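Local atomic coordinates of putative GntR-family transcriptional regulator (Bordetella bronchiseptica RB50, PDB entry 3CNV), a protein that probably regulates transcription by binding DNA in response to a small effector molecule, which its UTRA ligand-binding domain is expected to recognise. Residues Y3-L8 with P87-F92; I50-S55 with E144-L149; I134-T137 with R141-E144. One frame throughout, in Å; residues are numbered along the deposited sequence.

Contact 1: residues Y3-L8 with P87-F92. With FLC (citrate anion), chain J.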
loop_
_atom_site.group_PDB
_atom_site.type_symbol
_atom_site.label_atom_id
_atom_site.label_comp_id
_atom_site.label_asym_id
_atom_site.label_seq_id
_atom_site.Cartn_x
_atom_site.Cartn_y
_atom_site.Cartn_z
ATOM N N TYR C 3 8.633 11.170 8.705
ATOM C CA TYR C 3 8.483 9.713 8.880
ATOM C C TYR C 3 8.679 8.940 7.590
ATOM O O TYR C 3 8.379 9.450 6.490
ATOM C CB TYR C 3 7.109 9.311 9.422
ATOM C CG TYR C 3 6.647 9.982 10.707
ATOM C CD1 TYR C 3 7.471 10.093 11.768
ATOM C CD2 TYR C 3 5.368 10.400 10.855
ATOM C CE1 TYR C 3 7.103 10.689 12.953
ATOM C CE2 TYR C 3 4.930 11.007 12.078
ATOM C CZ TYR C 3 5.833 11.138 13.125
ATOM O OH TYR C 3 5.529 11.692 14.359
ATOM N N ARG C 4 9.236 7.751 7.762
ATOM C CA ARG C 4 9.441 6.813 6.712
ATOM C C ARG C 4 8.317 5.783 6.744
ATOM O O ARG C 4 7.628 5.506 5.680
ATOM C CB ARG C 4 10.839 6.148 6.823
ATOM C CG ARG C 4 11.079 5.078 5.793
ATOM C CD ARG C 4 11.216 5.702 4.495
ATOM N NE ARG C 4 11.278 4.776 3.351
ATOM C CZ ARG C 4 10.215 4.300 2.720
ATOM N NH1 ARG C 4 8.981 4.657 3.052
ATOM N NH2 ARG C 4 10.385 3.481 1.716
ATOM N N PHE C 5 8.123 5.171 7.898
ATOM C CA PHE C 5 7.164 4.047 7.953
ATOM C C PHE C 5 6.115 4.138 9.000
ATOM O O PHE C 5 5.121 3.421 8.962
ATOM C CB PHE C 5 7.852 2.716 8.158
ATOM C CG PHE C 5 8.666 2.262 6.996
ATOM C CD1 PHE C 5 8.101 2.137 5.748
ATOM C CD2 PHE C 5 9.984 1.860 7.174
ATOM C CE1 PHE C 5 8.810 1.688 4.716
ATOM C CE2 PHE C 5 10.726 1.348 6.066
ATOM C CZ PHE C 5 10.152 1.315 4.855
ATOM N N LEU C 6 6.322 5.048 9.931
ATOM C CA LEU C 6 5.442 5.165 11.112
ATOM C C LEU C 6 4.032 5.497 10.701
ATOM O O LEU C 6 3.844 6.503 10.041
ATOM C CB LEU C 6 6.014 6.257 12.066
ATOM C CG LEU C 6 5.267 6.387 13.413
ATOM C CD1 LEU C 6 5.482 5.139 14.224
ATOM C CD2 LEU C 6 5.713 7.601 14.199
ATOM N N ARG C 7 3.039 4.710 11.162
ATOM C CA ARG C 7 1.646 4.880 10.728
ATOM C C ARG C 7 0.751 5.354 11.878
ATOM O O ARG C 7 -0.454 5.444 11.781
ATOM C CB ARG C 7 1.094 3.547 10.162
ATOM C CG ARG C 7 1.676 3.123 8.886
ATOM C CD ARG C 7 1.501 4.212 7.818
ATOM N NE ARG C 7 2.006 3.615 6.650
ATOM C CZ ARG C 7 1.437 2.562 6.046
ATOM N NH1 ARG C 7 0.315 2.003 6.549
ATOM N NH2 ARG C 7 2.029 2.036 4.983
ATOM N N LEU C 8 1.400 5.759 12.961
ATOM C CA LEU C 8 0.674 6.346 14.093
ATOM C C LEU C 8 -0.014 7.664 13.725
ATOM O O LEU C 8 0.545 8.551 13.074
ATOM C CB LEU C 8 1.571 6.522 15.305
ATOM C CG LEU C 8 1.499 5.408 16.358
ATOM C CD1 LEU C 8 1.887 6.048 17.635
ATOM C CD2 LEU C 8 0.113 4.772 16.577
ATOM N N PRO C 87 15.447 11.796 13.102
ATOM C CA PRO C 87 14.791 10.513 13.141
ATOM C C PRO C 87 15.762 9.408 12.746
ATOM O O PRO C 87 16.691 9.614 11.922
ATOM C CB PRO C 87 13.660 10.684 12.132
ATOM C CG PRO C 87 13.693 12.102 11.673
ATOM C CD PRO C 87 15.001 12.661 11.991
ATOM N N LEU C 88 15.591 8.234 13.331
ATOM C CA LEU C 88 16.498 7.112 12.993
ATOM C C LEU C 88 16.658 6.809 11.473
ATOM O O LEU C 88 17.778 6.631 10.993
ATOM C CB LEU C 88 16.083 5.828 13.695
ATOM C CG LEU C 88 16.258 5.843 15.225
ATOM C CD1 LEU C 88 15.759 4.542 15.875
ATOM C CD2 LEU C 88 17.723 6.021 15.520
ATOM N N TYR C 89 15.555 6.633 10.748
ATOM C CA TYR C 89 15.660 6.290 9.318
ATOM C C TYR C 89 16.416 7.360 8.589
ATOM O O TYR C 89 17.171 7.085 7.669
ATOM C CB TYR C 89 14.321 5.972 8.628
ATOM C CG TYR C 89 13.742 4.662 9.042
ATOM C CD1 TYR C 89 14.354 3.453 8.710
ATOM C CD2 TYR C 89 12.544 4.629 9.699
ATOM C CE1 TYR C 89 13.791 2.240 9.098
ATOM C CE2 TYR C 89 11.954 3.436 10.071
ATOM C CZ TYR C 89 12.576 2.251 9.784
ATOM O OH TYR C 89 11.942 1.093 10.187
ATOM N N GLY C 90 16.244 8.587 9.027
ATOM C CA GLY C 90 16.996 9.707 8.389
ATOM C C GLY C 90 18.474 9.591 8.709
ATOM O O GLY C 90 19.327 9.836 7.858
ATOM N N LEU C 91 18.792 9.203 9.946
ATOM C CA LEU C 91 20.184 8.972 10.369
ATOM C C LEU C 91 20.802 7.825 9.534
ATOM O O LEU C 91 21.930 7.907 9.085
ATOM C CB LEU C 91 20.284 8.596 11.850
ATOM C CG LEU C 91 21.685 8.231 12.362
ATOM C CD1 LEU C 91 22.604 9.549 12.381
ATOM C CD2 LEU C 91 21.698 7.538 13.765
ATOM N N PHE C 92 20.052 6.748 9.344
ATOM C CA PHE C 92 20.579 5.595 8.625
ATOM C C PHE C 92 20.906 6.026 7.192
ATOM O O PHE C 92 21.889 5.605 6.619
ATOM C CB PHE C 92 19.622 4.398 8.612
ATOM C CG PHE C 92 19.222 3.879 9.972
ATOM C CD1 PHE C 92 19.997 4.139 11.095
ATOM C CD2 PHE C 92 18.084 3.073 10.103
ATOM C CE1 PHE C 92 19.635 3.641 12.340
ATOM C CE2 PHE C 92 17.716 2.548 11.339
ATOM C CZ PHE C 92 18.506 2.828 12.462
HETATM C CAC FLC J . 9.710 6.672 11.203
HETATM C CA FLC J . 9.719 6.800 12.714
HETATM C CB FLC J . 10.979 7.535 13.140
HETATM C CBC FLC J . 12.207 6.721 12.743
HETATM C CG FLC J . 10.935 7.773 14.635
HETATM C CGC FLC J . 12.065 8.694 14.963
HETATM O OA1 FLC J . 10.279 7.550 10.507
HETATM O OA2 FLC J . 9.208 5.688 10.647
HETATM O OB1 FLC J . 12.366 5.581 13.292
HETATM O OB2 FLC J . 12.931 7.217 11.855
HETATM O OG1 FLC J . 13.227 8.235 14.964
HETATM O OG2 FLC J . 11.735 9.859 15.281
HETATM O OHB FLC J . 11.010 8.820 12.545
#

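Contact 2: residues I50-S55 with E144-L149. With FLC (citrate anion), chain J.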
loop_
_atom_site.group_PDB
_atom_site.type_symbol
_atom_site.label_atom_id
_atom_site.label_comp_id
_atom_site.label_asym_id
_atom_site.label_seq_id
_atom_site.Cartn_x
_atom_site.Cartn_y
_atom_site.Cartn_z
ATOM N N ILE C 50 19.136 -1.477 19.355
ATOM C CA ILE C 50 18.673 -0.290 20.027
ATOM C C ILE C 50 17.255 -0.515 20.539
ATOM O O ILE C 50 16.400 -1.118 19.867
ATOM C CB ILE C 50 18.619 0.882 18.994
ATOM C CG1 ILE C 50 19.992 1.057 18.287
ATOM C CG2 ILE C 50 18.058 2.171 19.629
ATOM C CD1 ILE C 50 19.920 1.982 17.051
ATOM N N ARG C 51 17.036 -0.078 21.757
ATOM C CA ARG C 51 15.691 0.171 22.277
ATOM C C ARG C 51 15.410 1.655 22.389
ATOM O O ARG C 51 16.228 2.436 22.929
ATOM C CB ARG C 51 15.492 -0.515 23.621
ATOM C CG ARG C 51 14.058 -0.294 24.100
ATOM C CD ARG C 51 13.725 -1.051 25.292
ATOM N NE ARG C 51 13.480 -2.436 24.947
ATOM C CZ ARG C 51 13.002 -3.305 25.815
ATOM N NH1 ARG C 51 12.729 -2.890 27.071
ATOM N NH2 ARG C 51 12.786 -4.561 25.424
ATOM N N ARG C 52 14.268 2.076 21.865
ATOM C CA ARG C 52 13.875 3.490 22.067
ATOM C C ARG C 52 12.419 3.674 22.407
ATOM O O ARG C 52 11.584 2.847 22.096
ATOM C CB ARG C 52 14.265 4.357 20.871
ATOM C CG ARG C 52 13.657 4.065 19.668
ATOM C CD ARG C 52 12.371 4.875 19.502
ATOM N NE ARG C 52 11.939 4.606 18.166
ATOM C CZ ARG C 52 12.331 5.269 17.090
ATOM N NH1 ARG C 52 13.077 6.349 17.215
ATOM N NH2 ARG C 52 11.892 4.881 15.901
ATOM N N GLN C 53 12.144 4.812 23.014
ATOM C CA GLN C 53 10.772 5.208 23.316
ATOM C C GLN C 53 10.381 6.405 22.439
ATOM O O GLN C 53 11.049 7.439 22.412
ATOM C CB GLN C 53 10.702 5.548 24.842
ATOM C CG GLN C 53 9.332 5.974 25.446
ATOM C CD GLN C 53 9.493 6.631 26.790
ATOM O OE1 GLN C 53 9.959 7.739 26.887
ATOM N NE2 GLN C 53 9.073 5.949 27.841
ATOM N N LEU C 54 9.266 6.275 21.756
ATOM C CA LEU C 54 8.561 7.425 21.195
ATOM C C LEU C 54 7.470 7.894 22.108
ATOM O O LEU C 54 6.685 7.110 22.682
ATOM C CB LEU C 54 7.937 7.079 19.821
ATOM C CG LEU C 54 8.930 6.735 18.735
ATOM C CD1 LEU C 54 8.081 6.377 17.472
ATOM C CD2 LEU C 54 10.046 7.829 18.409
ATOM N N SER C 55 7.410 9.194 22.209
ATOM C CA SER C 55 6.390 9.901 22.948
ATOM C C SER C 55 5.706 10.911 22.039
ATOM O O SER C 55 6.345 11.508 21.173
ATOM C CB SER C 55 6.995 10.650 24.142
ATOM O OG SER C 55 7.473 9.742 25.110
ATOM N N GLU C 144 17.121 -4.010 8.479
ATOM C CA GLU C 144 16.582 -3.728 9.812
ATOM C C GLU C 144 15.445 -4.621 10.143
ATOM O O GLU C 144 14.565 -4.896 9.297
ATOM C CB GLU C 144 16.027 -2.287 9.928
ATOM C CG GLU C 144 15.554 -1.930 11.338
ATOM C CD GLU C 144 14.586 -0.739 11.382
ATOM O OE1 GLU C 144 13.679 -0.682 10.498
ATOM O OE2 GLU C 144 14.755 0.106 12.308
ATOM N N VAL C 145 15.483 -5.025 11.411
ATOM C CA VAL C 145 14.389 -5.673 12.099
ATOM C C VAL C 145 13.950 -4.770 13.198
ATOM O O VAL C 145 14.748 -4.308 13.986
ATOM C CB VAL C 145 14.736 -7.058 12.704
ATOM C CG1 VAL C 145 13.512 -7.617 13.549
ATOM C CG2 VAL C 145 15.094 -8.085 11.616
ATOM N N ARG C 146 12.674 -4.451 13.221
ATOM C CA ARG C 146 12.167 -3.623 14.306
ATOM C C ARG C 146 10.851 -4.205 14.839
ATOM O O ARG C 146 9.941 -4.530 14.049
ATOM C CB ARG C 146 11.952 -2.169 13.782
ATOM C CG ARG C 146 11.451 -1.186 14.841
ATOM C CD ARG C 146 11.206 0.238 14.307
ATOM N NE ARG C 146 12.375 0.849 13.688
ATOM C CZ ARG C 146 12.510 2.126 13.371
ATOM N NH1 ARG C 146 11.485 2.970 13.498
ATOM N NH2 ARG C 146 13.661 2.540 12.842
ATOM N N ARG C 147 10.776 -4.372 16.173
ATOM C CA ARG C 147 9.588 -4.701 16.840
ATOM C C ARG C 147 9.105 -3.548 17.688
ATOM O O ARG C 147 9.792 -3.076 18.623
ATOM C CB ARG C 147 9.734 -5.888 17.756
ATOM C CG ARG C 147 8.393 -6.106 18.485
ATOM C CD ARG C 147 8.436 -7.237 19.528
ATOM N NE ARG C 147 9.760 -7.419 20.118
ATOM C CZ ARG C 147 10.238 -6.762 21.185
ATOM N NH1 ARG C 147 9.524 -5.834 21.796
ATOM N NH2 ARG C 147 11.459 -7.049 21.632
ATOM N N GLY C 148 7.916 -3.072 17.313
ATOM C CA GLY C 148 7.315 -1.983 17.995
ATOM C C GLY C 148 6.135 -2.432 18.851
ATOM O O GLY C 148 5.355 -3.300 18.495
ATOM N N LEU C 149 6.008 -1.793 19.978
ATOM C CA LEU C 149 4.853 -2.009 20.823
ATOM C C LEU C 149 4.259 -0.648 21.058
ATOM O O LEU C 149 4.905 0.222 21.634
ATOM C CB LEU C 149 5.233 -2.722 22.149
ATOM C CG LEU C 149 5.608 -4.210 22.104
ATOM C CD1 LEU C 149 6.431 -4.475 23.392
ATOM C CD2 LEU C 149 4.350 -5.166 21.999
HETATM C CAC FLC J . 9.710 6.672 11.203
HETATM C CA FLC J . 9.719 6.800 12.714
HETATM C CB FLC J . 10.979 7.535 13.140
HETATM C CBC FLC J . 12.207 6.721 12.743
HETATM C CG FLC J . 10.935 7.773 14.635
HETATM C CGC FLC J . 12.065 8.694 14.963
HETATM O OA1 FLC J . 10.279 7.550 10.507
HETATM O OA2 FLC J . 9.208 5.688 10.647
HETATM O OB1 FLC J . 12.366 5.581 13.292
HETATM O OB2 FLC J . 12.931 7.217 11.855
HETATM O OG1 FLC J . 13.227 8.235 14.964
HETATM O OG2 FLC J . 11.735 9.859 15.281
HETATM O OHB FLC J . 11.010 8.820 12.545
#

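Contact 3: residues I134-T137 with R141-E144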
loop_
_atom_site.group_PDB
_atom_site.type_symbol
_atom_site.label_atom_id
_atom_site.label_comp_id
_atom_site.label_asym_id
_atom_site.label_seq_id
_atom_site.Cartn_x
_atom_site.Cartn_y
_atom_site.Cartn_z
ATOM N N ILE C 134 10.336 -5.984 9.043
ATOM C CA ILE C 134 11.630 -6.080 8.390
ATOM C C ILE C 134 11.669 -5.073 7.264
ATOM O O ILE C 134 10.779 -5.061 6.461
ATOM C CB ILE C 134 11.879 -7.504 7.837
ATOM C CG1 ILE C 134 11.616 -8.567 8.907
ATOM C CG2 ILE C 134 13.267 -7.592 7.208
ATOM C CD1 ILE C 134 11.555 -10.074 8.309
ATOM N N SER C 135 12.721 -4.250 7.225
ATOM C CA SER C 135 12.884 -3.184 6.237
ATOM C C SER C 135 13.985 -3.559 5.291
ATOM O O SER C 135 15.023 -4.163 5.654
ATOM C CB SER C 135 13.287 -1.840 6.895
ATOM O OG SER C 135 12.366 -1.561 7.857
ATOM N N TYR C 136 13.750 -3.193 4.049
ATOM C CA TYR C 136 14.600 -3.586 2.935
ATOM C C TYR C 136 15.160 -2.376 2.193
ATOM O O TYR C 136 14.516 -1.355 2.043
ATOM C CB TYR C 136 13.830 -4.506 1.936
ATOM C CG TYR C 136 13.360 -5.815 2.522
ATOM C CD1 TYR C 136 14.100 -6.954 2.366
ATOM C CD2 TYR C 136 12.186 -5.900 3.259
ATOM C CE1 TYR C 136 13.705 -8.152 2.955
ATOM C CE2 TYR C 136 11.766 -7.113 3.826
ATOM C CZ TYR C 136 12.555 -8.204 3.704
ATOM O OH TYR C 136 12.219 -9.424 4.270
ATOM N N THR C 137 16.393 -2.508 1.761
ATOM C CA THR C 137 16.976 -1.569 0.845
ATOM C C THR C 137 16.801 -2.185 -0.537
ATOM O O THR C 137 16.280 -3.302 -0.704
ATOM C CB THR C 137 18.502 -1.271 1.136
ATOM O OG1 THR C 137 19.322 -2.453 0.956
ATOM C CG2 THR C 137 18.711 -0.800 2.540
ATOM N N ARG C 141 17.330 -6.416 -0.065
ATOM C CA ARG C 141 18.326 -6.682 0.983
ATOM C C ARG C 141 17.781 -6.246 2.324
ATOM O O ARG C 141 17.495 -5.080 2.489
ATOM C CB ARG C 141 19.607 -5.946 0.719
ATOM C CG ARG C 141 20.339 -6.539 -0.433
ATOM C CD ARG C 141 21.563 -5.722 -0.792
ATOM N NE ARG C 141 22.369 -6.453 -1.768
ATOM C CZ ARG C 141 22.097 -6.587 -3.068
ATOM N NH1 ARG C 141 21.041 -5.996 -3.616
ATOM N NH2 ARG C 141 22.924 -7.293 -3.832
ATOM N N PRO C 142 17.623 -7.171 3.269
ATOM C CA PRO C 142 17.106 -6.770 4.565
ATOM C C PRO C 142 18.175 -6.049 5.382
ATOM O O PRO C 142 19.324 -6.467 5.407
ATOM C CB PRO C 142 16.648 -8.095 5.175
ATOM C CG PRO C 142 17.513 -9.095 4.573
ATOM C CD PRO C 142 17.930 -8.614 3.237
HETATM N N MSE C 143 17.818 -4.940 5.974
HETATM C CA MSE C 143 18.765 -4.113 6.724
HETATM C C MSE C 143 18.347 -3.723 8.145
HETATM O O MSE C 143 19.129 -3.121 8.911
HETATM C CB MSE C 143 19.031 -2.775 5.974
HETATM C CG MSE C 143 19.888 -2.839 4.758
HETATM SE SE MSE C 143 21.583 -3.833 4.898
HETATM C CE MSE C 143 22.430 -2.730 6.219
ATOM N N GLU C 144 17.121 -4.010 8.479
ATOM C CA GLU C 144 16.582 -3.728 9.812
ATOM C C GLU C 144 15.445 -4.621 10.143
ATOM O O GLU C 144 14.565 -4.896 9.297
ATOM C CB GLU C 144 16.027 -2.287 9.928
ATOM C CG GLU C 144 15.554 -1.930 11.338
ATOM C CD GLU C 144 14.586 -0.739 11.382
ATOM O OE1 GLU C 144 13.679 -0.682 10.498
ATOM O OE2 GLU C 144 14.755 0.106 12.308
#

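Contact 1: residues Y3-L8 with P87-F92
Oxygen OA2 of a bound citrate is gripped by two successive backbone amides, F5 N at 3.0 Å and, more weakly, L6 N, while Y89 CD2 lies 3.6 Å from the same oxygen. The other oxygen of that carboxylate, OA1, takes R4 N at 2.9 Å in a nearly straight bond. Facing this row of amides, the first turn of helix 88-96 offers L88 N to citrate OG1 and Y89 N to OB2, the latter at 2.9 Å and 170°. Amides at a helix start carry partial positive charge, which would probably favour the two carboxylates. The citrate thus spans the gap between the segments. It is probably a crystallisation component, but its place is consistent with the effector pocket of a UTRA domain.

Next to the citrate the two segments also touch directly. The edge of F5 points at the face of Y89 in a T-shaped pair, ring centroids 5.4 Å apart and planes at 90°, with F5 CD2 nearest the phenol end. R4 fills the angle between the rings: with CG anti to the backbone N (chi1 176°), CG lies over the centre of the F5 ring, and CB sits 3.7 Å from Y89 CD2. The R4 guanidinium then leaves for M100 O and the terminal carboxylate of N162 of a third subunit. Y89 OH is held by E144 OE1 and R133 NH1. The contact joins the loop before strand 8-10 to helix 88-96, with F5 against strand 127-137 and Y89 against strands 127-137 and 141-150.

Contact 2: residues I50-S55 with E144-L149
R52 meets R146 only through its tip, NH2 against NH1. Beyond CB its CG lies between the backbone N and the carbonyl carbon (chi1 64°), and the chain bends again at chi2; L54 CD2 lies over one face of the guanidinium, toward its rim, 3.4 Å above the plane. NE is salt-bridged to D64, and NH1 bonds S21 OG and, at 2.9 Å, citrate OG1. NH2 ends at citrate OB1, 2.7 Å away. It is also 3.1 Å from R146 NH1, but both are donors, not bonded to each other and brought close by sharing OB1.

In the six-stranded antiparallel sheet of this UTRA domain, strand 59-69 lies between strands 46-56 and 141-150. The two arginines therefore reach over the intervening strand from backbones whose closest CA atoms, R52 and G148, are 9.5 Å apart.

R146 is extended as far as CD and turns at chi3 (-57°), which brings NH1 to citrate OB1 at 2.8 Å; NH2 adds a weak bond to the same oxygen. The guanidinium planes stand 87° apart, with OB1 at the edge of each. On the R146 side, NE and NH2 grip E144 OE2 side-on: NH2, at 2.7 Å, uses the syn lone pair, whereas NE comes from above the carboxylate plane. E144 OE2 thereby fixes the rotation of the R146 head, and its charge would probably offset part of the positive charge gathered round the citrate.

Contact 3: residues I134-T137 with R141-E144
S135 and T137 form antiparallel hydrogen-bonded pairs with E144 and R141, Y136 faces P142 in a non-hydrogen-bonded pair, and between the S135-E144 and Y136-P142 pairs the register slips by one residue, a classic beta bulge in which M143 and E144 both face S135. Two bonds secure the bulge, S135 N to E144 O at 2.8 Å and M143 N to S135 O at 2.9 Å, the second almost straight at 175°. Toward the turn, T137 N bonds R141 O at 2.9 Å, while the return bond from R141 N is weak.

On one face, S135 OG donates to E144 OE1 at 3.1 Å, meeting it nearly along its C-O axis; this carboxylate oxygen is shared with Y89 OH. T137 turns CG2 anti to its carbonyl carbon, which presses the methyl to 3.2 Å from CG of M143, modelled as selenomethionine: a tight contact. T137 OG1 lies 3.5 Å from R141 CB. On the opposite face, P142 CB is 3.7 Å from Y136 CE1, the ring crossing the proline at a slant, and I134 CG2 lies alongside the same CB.

This is the closed end of the hairpin of strands 127-137 and 141-150. Strand 102-111 flanks it beyond I134 and Y136, strand 59-69 borders the other side, where M143 touches P69, and also F73 of the following loop, and helix 88-96 packs on the S135 and E144 face through Y89 and F92.

Contacts 1 and 2 hold the same citrate, their centres 11 Å apart, one with backbone amides and the other with guanidiniums. They also touch directly, Y89 CZ lying 3.3 Å from R146 NH2 and L88 CD1 3.5 Å from R52 NH1. Contact 3 stands behind this pocket, centred 13 Å from contact 1 and 15 Å from contact 2. E144, common to contacts 2 and 3, connects all three, since its OE1 is 2.5 Å from Y89 OH, probably a hydrogen bond. Through E144, with S135 OG bonded to it, the hairpin end reaches the second shell of the probable effector site.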